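Local coordinates for protein peptidoglycan N-acetylglucosamine deacetylase (Agathobacter rectalis, PDB 5JMU) that probably removes acetyl groups from N-acetylglucosamine residues of peptidoglycan with a bound zinc ion, this chain being its catalytic NodB-type domain, at residues G18-Y23 and N206-L211; Y33-L38 and Q60-E65; V73-A78 and Q98-I103; D149-S154 and N179-L184; E165-N170 and E190-A195. All blocks are in the same frame, centred on the assembly; numbering follows the deposited sequence.

How the interactions relate
Interactions 1 and 4 are strand pairings in one parallel sheet, gripped mainly by hydrogen bonds, and they touch directly because strand 21-27 lies beside strand 180-186. Interactions 2, 3 and 5 have no hydrogen bond across them and rely on side-chain packing: helix on helix in 2 and 5, helix on strand in 3. Contacts 3, 4 and 5 are largely buried, whereas 1 and 2 reach the surface and bring lysine or glutamate stems into the packing. Interaction 3 alone holds a zinc ligand. I63 joins interaction 2 to M99 and V73 of interaction 3, while N170 of interaction 5 hydrogen-bonds S154 of interaction 4.

Interaction 1 of 5, residues G18-Y23 and N206-L211; sequences GNKIIY and NGYTFL
I22 packs side by side with F210 where strand 21-27 runs parallel to the short strand 209-210. Its CG2 comes to 3.7 Å from F210 CE2, and its CD1 rests 3.6 Å from Y208 CB, so one isoleucine fills the angle between two aromatic side chains. Three straight backbone bonds close this part: T209 N to K20 O, I22 N to T209 O and L211 N to I22 O, each 2.9 Å long. The K20 end is looser and wetter. The lysine chain crosses the Y208 ring at about a right angle, with CE over the face, 3.9 Å from the ring centroid in a CH-pi contact. A bend at chi3 (80°) then brings NZ to 2.9 Å from N206 O, just past the end of helix 196-205. Water 1 links N19 O, G207 O and T209 OG1 on this side. At the other end the Y23 ring reaches across, CE1 lying 3.8 Å from L211 CB. In the sheet, I21 and Y23 use their other edge to bond S181 and V183 of strand 180-186, while V175 of helix 164-175 covers I22 and Y208.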
# COMPACT_ATOMS: atom_id res chain seq x y z
N GLY A 18 -13.49 -12.96 6.02
CA GLY A 18 -14.78 -12.64 6.60
C GLY A 18 -15.51 -11.59 5.79
O GLY A 18 -15.22 -11.35 4.62
N ASN A 19 -16.44 -10.92 6.43
CA ASN A 19 -17.27 -9.97 5.72
C ASN A 19 -17.10 -8.55 6.27
O ASN A 19 -16.77 -8.39 7.46
CB ASN A 19 -18.72 -10.41 5.79
CG ASN A 19 -18.92 -11.76 5.13
OD1 ASN A 19 -18.42 -11.99 4.02
ND2 ASN A 19 -19.54 -12.69 5.86
N LYS A 20 -17.36 -7.56 5.42
CA LYS A 20 -17.23 -6.13 5.76
C LYS A 20 -15.82 -5.87 6.31
O LYS A 20 -15.64 -5.44 7.45
CB LYS A 20 -18.34 -5.70 6.72
CG LYS A 20 -19.69 -5.65 6.03
CD LYS A 20 -20.85 -5.41 6.97
CE LYS A 20 -20.96 -3.99 7.31
NZ LYS A 20 -22.28 -3.75 7.93
N ILE A 21 -14.84 -6.10 5.43
CA ILE A 21 -13.43 -5.99 5.78
C ILE A 21 -12.87 -4.73 5.14
O ILE A 21 -13.17 -4.45 3.97
CB ILE A 21 -12.62 -7.19 5.28
CG1 ILE A 21 -13.19 -8.51 5.85
CG2 ILE A 21 -11.12 -7.00 5.55
CD1 ILE A 21 -13.23 -8.56 7.39
N ILE A 22 -12.05 -3.98 5.88
CA ILE A 22 -11.30 -2.85 5.30
C ILE A 22 -9.82 -3.01 5.58
O ILE A 22 -9.40 -3.11 6.76
CB ILE A 22 -11.78 -1.50 5.87
CG1 ILE A 22 -13.30 -1.32 5.62
CG2 ILE A 22 -10.99 -0.34 5.20
CD1 ILE A 22 -13.90 -0.16 6.38
N TYR A 23 -9.03 -2.99 4.51
CA TYR A 23 -7.58 -2.94 4.65
C TYR A 23 -7.21 -1.49 4.36
O TYR A 23 -7.20 -1.08 3.19
CB TYR A 23 -6.88 -3.88 3.66
CG TYR A 23 -7.21 -5.36 3.82
CD1 TYR A 23 -6.53 -6.16 4.74
CD2 TYR A 23 -8.14 -5.98 2.97
CE1 TYR A 23 -6.82 -7.53 4.83
CE2 TYR A 23 -8.44 -7.35 3.06
CZ TYR A 23 -7.77 -8.12 3.99
OH TYR A 23 -8.07 -9.47 4.07
N ASN A 206 -20.18 0.91 11.86
CA ASN A 206 -21.04 0.29 10.85
C ASN A 206 -20.72 -1.20 10.58
O ASN A 206 -21.09 -1.72 9.54
CB ASN A 206 -20.98 1.07 9.56
CG ASN A 206 -21.82 2.33 9.65
OD1 ASN A 206 -23.04 2.28 9.44
ND2 ASN A 206 -21.20 3.46 10.06
N GLY A 207 -20.04 -1.86 11.50
CA GLY A 207 -19.88 -3.31 11.40
C GLY A 207 -18.68 -3.76 10.60
O GLY A 207 -18.50 -4.95 10.34
N TYR A 208 -17.85 -2.80 10.21
CA TYR A 208 -16.63 -3.14 9.47
C TYR A 208 -15.48 -3.51 10.41
O TYR A 208 -15.38 -2.98 11.54
CB TYR A 208 -16.18 -1.98 8.56
CG TYR A 208 -17.11 -1.75 7.41
CD1 TYR A 208 -18.29 -1.01 7.58
CD2 TYR A 208 -16.87 -2.35 6.20
CE1 TYR A 208 -19.17 -0.83 6.54
CE2 TYR A 208 -17.76 -2.18 5.12
CZ TYR A 208 -18.90 -1.41 5.32
OH TYR A 208 -19.80 -1.19 4.31
N THR A 209 -14.60 -4.39 9.91
CA THR A 209 -13.39 -4.82 10.63
C THR A 209 -12.18 -4.35 9.84
O THR A 209 -12.08 -4.66 8.65
CB THR A 209 -13.32 -6.34 10.80
OG1 THR A 209 -14.45 -6.73 11.59
CG2 THR A 209 -12.03 -6.71 11.54
N PHE A 210 -11.28 -3.61 10.49
CA PHE A 210 -10.01 -3.17 9.90
C PHE A 210 -8.94 -4.18 10.12
O PHE A 210 -8.69 -4.60 11.27
CB PHE A 210 -9.60 -1.83 10.49
CG PHE A 210 -10.50 -0.70 10.08
CD1 PHE A 210 -11.65 -0.42 10.83
CD2 PHE A 210 -10.21 0.08 8.98
CE1 PHE A 210 -12.54 0.61 10.45
CE2 PHE A 210 -11.03 1.11 8.61
CZ PHE A 210 -12.23 1.38 9.34
N LEU A 211 -8.29 -4.60 9.03
CA LEU A 211 -7.24 -5.60 9.11
C LEU A 211 -5.99 -5.13 8.38
O LEU A 211 -6.08 -4.33 7.44
CB LEU A 211 -7.73 -6.89 8.48
CG LEU A 211 -8.88 -7.65 9.13
CD1 LEU A 211 -9.27 -8.86 8.26
CD2 LEU A 211 -8.43 -8.07 10.51
O HOH W 1 -16.70 -7.03 9.96

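Interaction 2 of 5, residues Y33-L38 and Q60-E65; sequences YTQGLL and QNMIAE
M62, a selenomethionine, sets its CG beside the backbone N and then folds back at chi2 (-60°), which brings the selenium toward helix 34-43; chi3 then places only the methyl CE. Q35 directs its CG the other way, anti to its own backbone N, and its chain crosses that of M62 at about a right angle; Q35 CB lies 4.0 Å from M62 SE. One turn further on, L38 is extended at chi2 (180°) and sends CD1 across the groove to E65. There L38 CD1 meets the glutamate stem, 3.8 Å from E65 CG and 4.1 Å from E65 CB. M62 SE also lies near the leucine, 4.5 Å from L38 CD1. T34 adds its methyl, CG2 standing 4.2 Å from M62 CB. The helices 34-43 and 61-68 are successive connections between the parallel strands 21-27, 49-53 and 72-77, and their axes here diverge by only 9° at a separation of 10.8 Å. T34 OG1 is engaged with D187 and G31 rather than across the groove, and E65 OE2 makes a salt bridge to R69. The contact is therefore mainly apolar, methyls, methylenes and selenium meeting between the helices, while the polar ends of T34 and E65 are bound elsewhere, and no hydrogen bond joins these two helical turns.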
# COMPACT_ATOMS: atom_id res chain seq x y z
N TYR A 33 4.38 13.00 8.75
CA TYR A 33 3.06 12.79 9.34
C TYR A 33 2.82 11.36 9.80
O TYR A 33 1.76 11.07 10.38
CB TYR A 33 1.95 13.19 8.33
CG TYR A 33 2.21 14.59 7.77
CD1 TYR A 33 2.18 15.69 8.61
CD2 TYR A 33 2.54 14.79 6.43
CE1 TYR A 33 2.45 16.95 8.13
CE2 TYR A 33 2.81 16.04 5.94
CZ TYR A 33 2.76 17.11 6.79
OH TYR A 33 3.03 18.37 6.32
N THR A 34 3.77 10.46 9.51
CA THR A 34 3.59 9.06 9.81
C THR A 34 3.47 8.76 11.30
O THR A 34 2.62 7.95 11.68
CB THR A 34 4.74 8.24 9.17
OG1 THR A 34 4.70 8.50 7.75
CG2 THR A 34 4.57 6.70 9.45
N GLN A 35 4.31 9.38 12.14
CA GLN A 35 4.21 9.14 13.57
C GLN A 35 2.78 9.45 14.09
O GLN A 35 2.20 8.67 14.84
CB GLN A 35 5.24 9.98 14.33
CG GLN A 35 5.14 9.87 15.84
CD GLN A 35 5.42 8.48 16.34
OE1 GLN A 35 4.53 7.79 16.85
NE2 GLN A 35 6.66 8.06 16.20
N GLY A 36 2.23 10.58 13.68
CA GLY A 36 0.91 10.98 14.11
C GLY A 36 -0.15 9.97 13.67
O GLY A 36 -1.09 9.68 14.41
N LEU A 37 0.01 9.44 12.45
CA LEU A 37 -0.88 8.40 11.93
C LEU A 37 -0.76 7.14 12.80
O LEU A 37 -1.77 6.53 13.16
CB LEU A 37 -0.51 8.09 10.47
CG LEU A 37 -1.24 6.87 9.87
CD1 LEU A 37 -2.79 6.99 9.98
CD2 LEU A 37 -0.82 6.70 8.41
N LEU A 38 0.47 6.75 13.15
CA LEU A 38 0.63 5.57 14.02
C LEU A 38 -0.08 5.74 15.37
O LEU A 38 -0.62 4.79 15.94
CB LEU A 38 2.11 5.27 14.24
CG LEU A 38 2.82 4.83 12.98
CD1 LEU A 38 4.30 4.58 13.37
CD2 LEU A 38 2.17 3.56 12.43
N GLN A 60 13.30 7.37 8.15
CA GLN A 60 13.45 5.94 7.85
C GLN A 60 13.19 5.02 9.07
O GLN A 60 12.68 3.89 8.91
CB GLN A 60 14.83 5.68 7.28
CG GLN A 60 14.93 4.43 6.44
CD GLN A 60 16.38 4.11 6.08
OE1 GLN A 60 17.10 3.52 6.88
NE2 GLN A 60 16.82 4.54 4.90
N ASN A 61 13.50 5.51 10.27
CA ASN A 61 13.24 4.72 11.47
C ASN A 61 11.76 4.48 11.73
O ASN A 61 11.41 3.59 12.52
CB ASN A 61 13.85 5.40 12.68
CG ASN A 61 13.24 6.78 12.91
OD1 ASN A 61 13.14 7.58 11.97
ND2 ASN A 61 12.82 7.07 14.17
N MSE A 62 10.87 5.23 11.04
CA MSE A 62 9.44 4.92 11.17
C MSE A 62 9.07 3.58 10.60
O MSE A 62 8.04 3.02 10.98
CB MSE A 62 8.57 5.99 10.52
CG MSE A 62 8.55 7.32 11.23
SE MSE A 62 7.88 7.21 13.07
CE MSE A 62 9.50 6.93 13.99
N ILE A 63 9.91 3.04 9.71
CA ILE A 63 9.64 1.70 9.19
C ILE A 63 9.78 0.68 10.34
O ILE A 63 8.95 -0.23 10.48
CB ILE A 63 10.60 1.36 8.06
CG1 ILE A 63 10.30 2.27 6.88
CG2 ILE A 63 10.54 -0.15 7.68
CD1 ILE A 63 11.37 2.19 5.75
N ALA A 64 10.82 0.84 11.16
CA ALA A 64 10.96 0.00 12.35
C ALA A 64 9.75 0.16 13.26
O ALA A 64 9.25 -0.81 13.79
CB ALA A 64 12.26 0.34 13.13
N GLU A 65 9.29 1.39 13.46
CA GLU A 65 8.13 1.63 14.34
C GLU A 65 6.84 1.01 13.78
O GLU A 65 6.00 0.50 14.55
CB GLU A 65 7.95 3.14 14.57
CG GLU A 65 7.04 3.46 15.76
CD GLU A 65 7.56 2.97 17.13
OE1 GLU A 65 8.78 2.77 17.31
OE2 GLU A 65 6.72 2.80 18.05

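Interaction 3 of 5, residues V73-A78 and Q98-I103; sequences VAIHSA and QMNSII. With ZN (zinc ion), chain C.
The His-x-x-x-His zinc motif of the polysaccharide deacetylases begins at H76, in the C-terminal part of strand 72-77, and helix 89-107 packs against the strand that carries it, V73 and I75 meeting I103, N100 and M99. H76 leads its ring away from the helix, CG anti to the backbone N (chi1 -166°), and its NE2 binds zinc at 2.1 Å. D28, H80 and three waters complete six ligands, and H76 ND1 is held by R115 O, which should fix the rotation of the ring. On the helix side the side-chain contacts are mostly carbon on carbon, with one selenium. V73 CG1 lies 3.8 Å from I103 CG2 as the two side chains slide past each other in opposite directions. I75 splits its branches: CG1 meets I103 CD1 at 3.6 Å, CD1 presses on N100 CB at 3.6 Å, and CG2 touches M99 CB at 3.9 Å. M99, a selenomethionine, is bent at chi2 (66°), which brings SE to 3.8 Å from A78 CA. A78 CB in turn faces Q98 CB at 4.0 Å. The strand and helix run roughly antiparallel, at 149°. D95, one helical turn before M99, accepts a hydrogen bond from A78 N and also bonds S77 OG. The chemistry is thus divided: V73 and I75 meet the helix through apolar groups, polar bonds from D95 hold S77 and A78, and H76 leads away to a zinc whose three directly bound waters are consistent with a site where substrate could displace some of them.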
# COMPACT_ATOMS: atom_id res chain seq x y z
N VAL A 73 4.56 -4.07 6.87
CA VAL A 73 5.48 -3.24 6.12
C VAL A 73 5.76 -3.92 4.79
O VAL A 73 6.20 -5.10 4.75
CB VAL A 73 6.79 -3.04 6.93
CG1 VAL A 73 7.85 -2.32 6.04
CG2 VAL A 73 6.47 -2.22 8.15
N ALA A 74 5.42 -3.22 3.71
CA ALA A 74 5.50 -3.77 2.36
C ALA A 74 6.31 -2.81 1.47
O ALA A 74 6.57 -1.66 1.82
CB ALA A 74 4.10 -3.98 1.81
N ILE A 75 6.72 -3.28 0.29
CA ILE A 75 7.54 -2.46 -0.60
C ILE A 75 6.73 -1.63 -1.56
O ILE A 75 5.81 -2.16 -2.13
CB ILE A 75 8.47 -3.36 -1.42
CG1 ILE A 75 9.45 -4.06 -0.48
CG2 ILE A 75 9.26 -2.51 -2.46
CD1 ILE A 75 10.35 -5.16 -1.14
N HIS A 76 7.07 -0.33 -1.71
CA HIS A 76 6.52 0.48 -2.82
C HIS A 76 7.67 0.70 -3.82
O HIS A 76 7.68 0.14 -4.92
CB HIS A 76 5.92 1.78 -2.29
CG HIS A 76 5.05 2.54 -3.25
ND1 HIS A 76 4.22 1.93 -4.18
CD2 HIS A 76 4.85 3.87 -3.37
CE1 HIS A 76 3.57 2.88 -4.86
NE2 HIS A 76 3.95 4.06 -4.40
N SER A 77 8.69 1.41 -3.37
CA SER A 77 9.87 1.64 -4.21
C SER A 77 10.92 2.43 -3.43
O SER A 77 10.56 3.31 -2.67
CB SER A 77 9.48 2.43 -5.48
OG SER A 77 10.65 2.89 -6.15
N ALA A 78 12.19 2.11 -3.60
CA ALA A 78 13.18 2.91 -2.88
C ALA A 78 13.20 4.33 -3.41
O ALA A 78 13.13 5.29 -2.63
CB ALA A 78 14.61 2.25 -2.97
N GLN A 98 16.74 -2.81 -3.10
CA GLN A 98 17.24 -1.76 -2.20
C GLN A 98 16.20 -1.47 -1.11
O GLN A 98 16.54 -1.31 0.10
CB GLN A 98 17.56 -0.51 -3.00
CG GLN A 98 18.89 -0.67 -3.75
CD GLN A 98 19.05 0.34 -4.87
OE1 GLN A 98 19.60 0.03 -5.93
NE2 GLN A 98 18.55 1.55 -4.63
N MSE A 99 14.93 -1.39 -1.49
CA MSE A 99 13.91 -1.09 -0.52
C MSE A 99 13.74 -2.26 0.47
O MSE A 99 13.59 -2.07 1.69
CB MSE A 99 12.57 -0.78 -1.20
CG MSE A 99 11.53 -0.20 -0.21
SE MSE A 99 12.09 1.58 0.47
CE MSE A 99 12.45 1.18 2.38
N ASN A 100 13.78 -3.49 -0.04
CA ASN A 100 13.68 -4.64 0.83
C ASN A 100 14.82 -4.65 1.84
O ASN A 100 14.61 -5.02 2.99
CB ASN A 100 13.71 -5.94 0.03
CG ASN A 100 13.49 -7.11 0.91
OD1 ASN A 100 12.38 -7.33 1.35
ND2 ASN A 100 14.56 -7.87 1.20
N SER A 101 16.01 -4.29 1.40
CA SER A 101 17.17 -4.28 2.29
C SER A 101 16.98 -3.28 3.43
O SER A 101 17.34 -3.58 4.58
CB SER A 101 18.43 -3.97 1.52
OG SER A 101 18.77 -5.17 0.85
N ILE A 102 16.41 -2.12 3.12
CA ILE A 102 16.15 -1.15 4.19
C ILE A 102 15.11 -1.72 5.16
O ILE A 102 15.23 -1.55 6.40
CB ILE A 102 15.71 0.22 3.62
CG1 ILE A 102 16.94 0.90 3.00
CG2 ILE A 102 15.12 1.08 4.72
CD1 ILE A 102 16.52 2.02 1.99
N ILE A 103 14.09 -2.38 4.61
CA ILE A 103 13.07 -2.96 5.48
C ILE A 103 13.69 -4.05 6.38
O ILE A 103 13.42 -4.11 7.57
CB ILE A 103 11.92 -3.55 4.66
CG1 ILE A 103 11.18 -2.40 4.00
CG2 ILE A 103 10.97 -4.39 5.49
CD1 ILE A 103 10.21 -2.87 2.83
ZN ZN C . 3.41 6.03 -4.92
O HOH W 2 1.44 5.69 -4.44
O HOH W 3 2.72 7.96 -5.43
O HOH W 4 2.88 5.44 -6.95

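Interaction 4 of 5, residues D149-S154 and N179-L184; sequences DWNVSS and NVSVVL
The W150 indole receives L184 CD2 over one face, 3.6 Å from the centroid of the six-membered ring and 16° off its normal, a CH-pi contact; the H222 ring meets it edge-to-face. The five-membered ring continues the packing, W150 CG resting 3.8 Å from L184 CB. The second flat group, the N151 amide, imitates a backbone peptide along strand 180-186. Its OD1 accepts from V182 N at 2.7 Å, the donor tilted from the carbonyl plane, while ND2 donates to V180 O at 3.0 Å, with that oxygen in the amide plane. N151 CG is tucked between backbone N and carbonyl carbon (chi1 61°), which folds the amide back onto the neighbouring strand. V182 O takes two donors, N151 N and V152 N, and the strands then pair in parallel as L184 N bonds V152 O, nearly straight. S154 OG closes the end with a bond of 2.8 Å to L184 O, and water 5 joins S154 N to the same oxygen. The side chain of L184 comes within about 7 Å of the zinc, and as in related deacetylases this tryptophan and leucine probably line the pocket for the substrate's acetyl methyl. The pairing belongs to a beta-alpha-beta unit: helix 164-175, which links the two strands, covers S181, V183 and S154 with V175, V171 and V167, and strand 21-27 lies along the other edge of strand 180-186.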
# COMPACT_ATOMS: atom_id res chain seq x y z
N ASP A 149 -2.98 -4.05 -5.53
CA ASP A 149 -3.48 -2.76 -5.96
C ASP A 149 -4.52 -2.27 -4.94
O ASP A 149 -4.25 -2.35 -3.75
CB ASP A 149 -4.04 -2.91 -7.38
CG ASP A 149 -2.94 -3.28 -8.38
OD1 ASP A 149 -1.83 -2.68 -8.31
OD2 ASP A 149 -3.15 -4.17 -9.22
N TRP A 150 -5.68 -1.78 -5.38
CA TRP A 150 -6.68 -1.27 -4.43
C TRP A 150 -8.05 -1.27 -5.11
O TRP A 150 -8.12 -1.35 -6.33
CB TRP A 150 -6.32 0.16 -3.95
CG TRP A 150 -6.23 1.14 -5.10
CD1 TRP A 150 -7.23 2.01 -5.54
CD2 TRP A 150 -5.09 1.38 -5.95
NE1 TRP A 150 -6.76 2.73 -6.63
CE2 TRP A 150 -5.46 2.36 -6.89
CE3 TRP A 150 -3.78 0.85 -6.00
CZ2 TRP A 150 -4.56 2.84 -7.88
CZ3 TRP A 150 -2.91 1.31 -6.99
CH2 TRP A 150 -3.30 2.30 -7.91
N ASN A 151 -9.13 -1.21 -4.32
CA ASN A 151 -10.44 -1.05 -4.93
C ASN A 151 -11.26 0.07 -4.27
O ASN A 151 -12.45 0.19 -4.57
CB ASN A 151 -11.24 -2.38 -4.89
CG ASN A 151 -11.48 -2.87 -3.48
OD1 ASN A 151 -11.15 -2.19 -2.51
ND2 ASN A 151 -12.08 -4.05 -3.35
N VAL A 152 -10.65 0.87 -3.40
CA VAL A 152 -11.29 2.11 -2.91
C VAL A 152 -10.31 3.25 -3.05
O VAL A 152 -9.23 3.20 -2.48
CB VAL A 152 -11.73 1.98 -1.43
CG1 VAL A 152 -12.24 3.32 -0.85
CG2 VAL A 152 -12.79 0.92 -1.33
N SER A 153 -10.68 4.25 -3.86
CA SER A 153 -9.86 5.46 -3.96
C SER A 153 -10.24 6.48 -2.92
O SER A 153 -11.41 6.71 -2.65
CB SER A 153 -10.01 6.07 -5.31
OG SER A 153 -9.43 5.11 -6.20
N SER A 154 -9.22 7.07 -2.30
CA SER A 154 -9.48 8.16 -1.34
C SER A 154 -9.52 9.51 -2.02
O SER A 154 -9.94 10.48 -1.40
CB SER A 154 -8.40 8.18 -0.26
OG SER A 154 -7.18 8.51 -0.90
N ASN A 179 -17.50 -5.92 -0.32
CA ASN A 179 -17.48 -6.68 0.92
C ASN A 179 -16.10 -6.64 1.55
O ASN A 179 -15.96 -6.64 2.79
CB ASN A 179 -17.89 -8.13 0.65
CG ASN A 179 -18.09 -8.92 1.92
OD1 ASN A 179 -18.59 -8.40 2.91
ND2 ASN A 179 -17.69 -10.18 1.88
N VAL A 180 -15.09 -6.66 0.70
CA VAL A 180 -13.71 -6.59 1.14
C VAL A 180 -13.02 -5.44 0.41
O VAL A 180 -12.90 -5.48 -0.80
CB VAL A 180 -12.96 -7.93 0.87
CG1 VAL A 180 -11.43 -7.76 1.23
CG2 VAL A 180 -13.66 -9.07 1.65
N SER A 181 -12.62 -4.41 1.16
CA SER A 181 -12.06 -3.19 0.56
C SER A 181 -10.59 -3.08 0.85
O SER A 181 -10.17 -3.32 1.97
CB SER A 181 -12.72 -1.92 1.12
OG SER A 181 -14.12 -1.88 0.81
N VAL A 182 -9.82 -2.61 -0.15
CA VAL A 182 -8.42 -2.20 0.03
C VAL A 182 -8.41 -0.73 -0.35
O VAL A 182 -8.62 -0.37 -1.51
CB VAL A 182 -7.45 -2.99 -0.89
CG1 VAL A 182 -6.02 -2.46 -0.74
CG2 VAL A 182 -7.54 -4.50 -0.56
N VAL A 183 -8.17 0.12 0.65
CA VAL A 183 -8.23 1.59 0.50
C VAL A 183 -6.84 2.13 0.21
O VAL A 183 -5.89 1.73 0.94
CB VAL A 183 -8.74 2.21 1.79
CG1 VAL A 183 -8.82 3.80 1.65
CG2 VAL A 183 -10.12 1.63 2.17
N LEU A 184 -6.70 2.96 -0.81
CA LEU A 184 -5.44 3.64 -1.08
C LEU A 184 -5.41 5.03 -0.49
O LEU A 184 -6.21 5.86 -0.89
CB LEU A 184 -5.21 3.77 -2.60
CG LEU A 184 -4.04 4.62 -3.12
CD1 LEU A 184 -2.70 3.98 -2.63
CD2 LEU A 184 -4.05 4.68 -4.64
O HOH W 5 -6.89 7.02 -3.70

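Interaction 5 of 5, residues E165-N170 and E190-A195; sequences EQVVQN and EFSVNA
V167 and V168 of helix 164-175 meet A195, close after the short helix 190-193 that follows strand 180-186, a helix-to-helix contact on the outer layer of this barrel-like NodB fold. A195 CB is wedged between the two valines, 3.6 Å from V167 CG1 and 3.5 Å from V168 CG2. The other methyl of V167 turns to the aromatic side chain: CG2 lies at the edge of the F191 ring, near its plane, 3.5 Å from CE2. The two side chains cross at about a right angle. F191 reaches this spot because its CG sits between the backbone N and the carbonyl carbon (chi1 69°), which swings the ring back toward helix 164-175. S192 OG, 3.9 Å from V167 CG1, is positioned by hydrogen bonds to D156 and Q185, whereas F191 O bonds T164 OG1 near the start of the opposing helix. P161 also touches the F191 ring. S192 therefore ties the packed core to polar residues. On the outward face of helix 164-175, one turn brings Q169 back to E165: Q169 NE2 donates to E165 OE2 at 2.8 Å, nearly straight at 166°.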
# COMPACT_ATOMS: atom_id res chain seq x y z
N GLU A 165 -12.29 16.41 4.82
CA GLU A 165 -13.66 15.93 4.80
C GLU A 165 -13.98 15.20 3.51
O GLU A 165 -14.72 14.20 3.53
CB GLU A 165 -14.63 17.09 5.02
CG GLU A 165 -16.08 16.64 5.20
CD GLU A 165 -16.25 15.49 6.23
OE1 GLU A 165 -15.78 15.63 7.40
OE2 GLU A 165 -16.84 14.44 5.86
N GLN A 166 -13.43 15.66 2.38
CA GLN A 166 -13.70 14.97 1.13
C GLN A 166 -13.04 13.57 1.12
O GLN A 166 -13.62 12.61 0.57
CB GLN A 166 -13.23 15.84 -0.03
CG GLN A 166 -14.06 17.12 -0.23
CD GLN A 166 -13.52 18.03 -1.35
OE1 GLN A 166 -12.44 18.60 -1.25
NE2 GLN A 166 -14.30 18.16 -2.43
N VAL A 167 -11.85 13.44 1.73
CA VAL A 167 -11.19 12.14 1.81
C VAL A 167 -12.07 11.21 2.64
O VAL A 167 -12.30 10.05 2.28
CB VAL A 167 -9.76 12.22 2.42
CG1 VAL A 167 -9.18 10.81 2.68
CG2 VAL A 167 -8.80 13.02 1.53
N VAL A 168 -12.58 11.72 3.77
CA VAL A 168 -13.45 10.90 4.60
C VAL A 168 -14.63 10.36 3.77
O VAL A 168 -14.93 9.16 3.78
CB VAL A 168 -13.95 11.68 5.85
CG1 VAL A 168 -14.98 10.83 6.61
CG2 VAL A 168 -12.74 12.03 6.76
N GLN A 169 -15.32 11.26 3.07
CA GLN A 169 -16.50 10.88 2.31
C GLN A 169 -16.14 9.93 1.16
O GLN A 169 -16.89 9.01 0.87
CB GLN A 169 -17.21 12.11 1.74
CG GLN A 169 -17.83 12.96 2.85
CD GLN A 169 -18.70 12.12 3.77
OE1 GLN A 169 -19.53 11.33 3.31
NE2 GLN A 169 -18.50 12.28 5.08
N ASN A 170 -14.98 10.12 0.55
CA ASN A 170 -14.58 9.26 -0.57
C ASN A 170 -14.34 7.84 -0.09
O ASN A 170 -14.77 6.87 -0.74
CB ASN A 170 -13.30 9.76 -1.23
CG ASN A 170 -13.53 10.99 -2.09
OD1 ASN A 170 -14.66 11.26 -2.50
ND2 ASN A 170 -12.46 11.73 -2.37
N GLU A 190 -0.73 15.25 4.69
CA GLU A 190 -1.29 15.60 5.96
C GLU A 190 -2.85 15.56 5.95
O GLU A 190 -3.47 14.99 6.85
CB GLU A 190 -0.81 16.98 6.36
CG GLU A 190 -1.12 17.25 7.79
CD GLU A 190 -0.63 18.64 8.21
OE1 GLU A 190 -0.28 19.47 7.34
OE2 GLU A 190 -0.61 18.88 9.42
N PHE A 191 -3.47 16.13 4.92
CA PHE A 191 -4.94 16.21 4.91
C PHE A 191 -5.58 14.82 4.86
O PHE A 191 -6.70 14.60 5.34
CB PHE A 191 -5.45 17.07 3.72
CG PHE A 191 -5.24 16.42 2.36
CD1 PHE A 191 -4.07 16.61 1.66
CD2 PHE A 191 -6.24 15.62 1.79
CE1 PHE A 191 -3.89 16.05 0.39
CE2 PHE A 191 -6.06 15.03 0.54
CZ PHE A 191 -4.87 15.21 -0.16
N SER A 192 -4.85 13.85 4.31
CA SER A 192 -5.39 12.52 4.15
C SER A 192 -5.17 11.75 5.45
O SER A 192 -6.03 10.99 5.91
CB SER A 192 -4.73 11.82 2.93
OG SER A 192 -5.33 10.52 2.72
N VAL A 193 -3.98 11.89 6.04
CA VAL A 193 -3.73 11.29 7.35
C VAL A 193 -4.80 11.75 8.34
O VAL A 193 -5.30 10.96 9.16
CB VAL A 193 -2.32 11.66 7.88
CG1 VAL A 193 -2.17 11.35 9.38
CG2 VAL A 193 -1.25 10.92 7.02
N ASN A 194 -5.18 13.01 8.23
CA ASN A 194 -6.10 13.59 9.22
C ASN A 194 -7.53 13.06 9.05
O ASN A 194 -8.40 13.30 9.89
CB ASN A 194 -6.09 15.12 9.13
CG ASN A 194 -4.85 15.73 9.75
OD1 ASN A 194 -4.09 15.05 10.44
ND2 ASN A 194 -4.66 17.04 9.52
N ALA A 195 -7.77 12.35 7.95
CA ALA A 195 -9.07 11.73 7.69
C ALA A 195 -9.23 10.37 8.37
O ALA A 195 -10.32 9.85 8.50
CB ALA A 195 -9.27 11.57 6.18